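Long-range contact in periplasmic His/Glu/Gln/Arg/opine family-binding protein (Silicibacter pomeroyi, PDB 3I6V), which binds lysine and probably serves as the periplasmic solute-binding component of an ABC transporter for amino acids or opines: residues A[81-86]-A[184-189]. Sequence-based numbering, arbitrary orientation.
Sequences VIDFTQ and LRESDG. With NA (sodium ion), chain C.
Asp83 and Glu186 reach a common sodium ion through similar first torsions: in each, CG stands opposite the carbonyl carbon (chi1 -85° and -62°). Glu186 then runs on extended, which carries its carboxylate past Asp83 to the backbone of Val81 and Ile82. The two side chains cross nearly perpendicularly, Glu186 CG lying 3.6 Å from Asp83 OD1, and their carboxylate planes are well away from parallel. Asp83 OD1 and Glu186 OE2 each bind the sodium at 2.4 Å, and Ile82 O is a third ligand from the two segments; Asp79, at the end of helix 76-79, completes the protein site. Beside the metal, Asp83 and Leu184 form an antiparallel hydrogen-bonded pair, where strands 83-89 and 180-184 make a two-stranded sheet. Asp83 N donates to Leu184 O at 3.0 Å with an almost straight N-H...O angle of 174°, and Leu184 N returns a bond to Asp83 O at 2.9 Å. Further along, Thr85 CG2 meets Leu184 CD1 at 4.0 Å, a small apolar contact bordered by helix 189-204. Past the bridge, residues 185-188 form a type I turn, and Glu186 N, from its second residue, gives a hydrogen bond to a water that donates to Val81 O. Another water lies within hydrogen-bonding distance of Asp83 OD2 and Glu186 O and may bridge them. Because Asp83 OD1 and Glu186 OE2 share one cation, the sodium probably offsets the repulsion between their carboxylates. With Ile82 O also ligated, it ties the loop before helix 189-204 to residues 82-83, outside the lysine pocket.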
loop_
_atom_site.group_PDB
_atom_site.type_symbol
_atom_site.label_atom_id
_atom_site.label_comp_id
_atom_site.label_asym_id
_atom_site.label_seq_id
_atom_site.Cartn_x
_atom_site.Cartn_y
_atom_site.Cartn_z
ATOM N N VAL A 81 -10.220 -8.367 12.305
ATOM C CA VAL A 81 -10.201 -7.246 13.299
ATOM C C VAL A 81 -10.731 -5.877 12.828
ATOM O O VAL A 81 -11.119 -5.038 13.646
ATOM C CB VAL A 81 -8.820 -7.031 13.857
ATOM C CG1 VAL A 81 -8.388 -8.231 14.765
ATOM C CG2 VAL A 81 -7.828 -6.803 12.685
ATOM N N ILE A 82 -10.731 -5.637 11.522
ATOM C CA ILE A 82 -11.244 -4.377 10.981
ATOM C C ILE A 82 -12.176 -4.686 9.813
ATOM O O ILE A 82 -12.237 -5.845 9.401
ATOM C CB ILE A 82 -10.075 -3.438 10.478
ATOM C CG1 ILE A 82 -9.281 -4.109 9.368
ATOM C CG2 ILE A 82 -9.155 -3.025 11.661
ATOM C CD1 ILE A 82 -8.339 -3.130 8.579
ATOM N N ASP A 83 -12.841 -3.664 9.265
ATOM C CA ASP A 83 -13.688 -3.808 8.074
ATOM C C ASP A 83 -13.161 -2.953 6.922
ATOM O O ASP A 83 -12.641 -1.860 7.139
ATOM C CB ASP A 83 -15.125 -3.376 8.380
ATOM C CG ASP A 83 -15.982 -4.495 9.008
ATOM O OD1 ASP A 83 -15.558 -5.680 9.141
ATOM O OD2 ASP A 83 -17.111 -4.158 9.424
ATOM N N PHE A 84 -13.294 -3.447 5.701
ATOM C CA PHE A 84 -12.778 -2.721 4.519
ATOM C C PHE A 84 -13.917 -2.149 3.663
ATOM O O PHE A 84 -15.000 -2.744 3.599
ATOM C CB PHE A 84 -11.958 -3.663 3.641
ATOM C CG PHE A 84 -10.614 -4.032 4.216
ATOM C CD1 PHE A 84 -10.453 -5.232 4.900
ATOM C CD2 PHE A 84 -9.500 -3.195 4.025
ATOM C CE1 PHE A 84 -9.211 -5.606 5.429
ATOM C CE2 PHE A 84 -8.235 -3.553 4.530
ATOM C CZ PHE A 84 -8.086 -4.754 5.233
ATOM N N THR A 85 -13.672 -1.009 3.013
ATOM C CA THR A 85 -14.482 -0.577 1.863
ATOM C C THR A 85 -14.214 -1.536 0.720
ATOM O O THR A 85 -13.339 -2.392 0.824
ATOM C CB THR A 85 -14.080 0.870 1.381
ATOM O OG1 THR A 85 -12.716 0.876 0.912
ATOM C CG2 THR A 85 -14.244 1.882 2.482
ATOM N N GLN A 86 -14.926 -1.369 -0.395
ATOM C CA GLN A 86 -14.533 -1.973 -1.648
ATOM C C GLN A 86 -13.117 -1.495 -2.022
ATOM O O GLN A 86 -12.644 -0.479 -1.496
ATOM C CB GLN A 86 -15.509 -1.517 -2.753
ATOM C CG GLN A 86 -15.432 0.009 -3.001
ATOM C CD GLN A 86 -16.525 0.462 -3.945
ATOM O OE1 GLN A 86 -16.533 0.116 -5.131
ATOM N NE2 GLN A 86 -17.462 1.200 -3.414
ATOM N N LEU A 184 -11.519 0.502 8.321
ATOM C CA LEU A 184 -12.199 1.235 9.390
ATOM C C LEU A 184 -12.531 0.296 10.529
ATOM O O LEU A 184 -12.538 -0.926 10.337
ATOM C CB LEU A 184 -13.527 1.828 8.901
ATOM C CG LEU A 184 -13.394 2.911 7.823
ATOM C CD1 LEU A 184 -13.565 2.260 6.452
ATOM C CD2 LEU A 184 -14.472 3.959 8.065
ATOM N N ARG A 185 -12.886 0.857 11.686
ATOM C CA ARG A 185 -13.272 0.009 12.814
ATOM C C ARG A 185 -14.552 -0.733 12.437
ATOM O O ARG A 185 -15.379 -0.211 11.668
ATOM C CB ARG A 185 -13.525 0.814 14.103
ATOM C CG ARG A 185 -12.231 1.366 14.812
ATOM C CD ARG A 185 -12.636 2.227 16.063
ATOM N NE ARG A 185 -13.274 3.497 15.645
ATOM C CZ ARG A 185 -12.593 4.560 15.202
ATOM N NH1 ARG A 185 -11.255 4.520 15.126
ATOM N NH2 ARG A 185 -13.242 5.657 14.822
ATOM N N GLU A 186 -14.721 -1.932 12.989
ATOM C CA GLU A 186 -15.932 -2.731 12.700
ATOM C C GLU A 186 -17.219 -2.118 13.254
ATOM O O GLU A 186 -18.306 -2.493 12.826
ATOM C CB GLU A 186 -15.758 -4.169 13.211
ATOM C CG GLU A 186 -14.574 -4.850 12.477
ATOM C CD GLU A 186 -14.223 -6.236 13.013
ATOM O OE1 GLU A 186 -14.331 -6.506 14.237
ATOM O OE2 GLU A 186 -13.803 -7.053 12.186
ATOM N N SER A 187 -17.088 -1.174 14.194
ATOM C CA SER A 187 -18.252 -0.499 14.756
ATOM C C SER A 187 -18.543 0.787 13.957
ATOM O O SER A 187 -19.424 1.597 14.318
ATOM C CB SER A 187 -17.995 -0.181 16.233
ATOM O OG SER A 187 -16.776 0.558 16.321
ATOM N N ASP A 188 -17.864 0.961 12.830
ATOM C CA ASP A 188 -18.071 2.186 12.051
ATOM C C ASP A 188 -18.750 1.980 10.697
ATOM O O ASP A 188 -18.332 2.586 9.686
ATOM C CB ASP A 188 -16.744 2.957 11.882
ATOM C CG ASP A 188 -16.671 4.176 12.787
ATOM O OD1 ASP A 188 -17.708 4.864 12.931
ATOM O OD2 ASP A 188 -15.583 4.443 13.347
ATOM N N GLY A 189 -19.806 1.159 10.672
ATOM C CA GLY A 189 -20.465 0.843 9.403
ATOM C C GLY A 189 -21.033 2.035 8.643
ATOM O O GLY A 189 -21.040 2.046 7.418
HETATM NA NA NA C . -14.053 -7.423 9.836
HETATM O O HOH W 1 -12.382 -2.712 14.413
HETATM O O HOH W 2 -17.301 -0.750 9.528
HETATM O O HOH W 3 -19.431 -2.193 10.080
#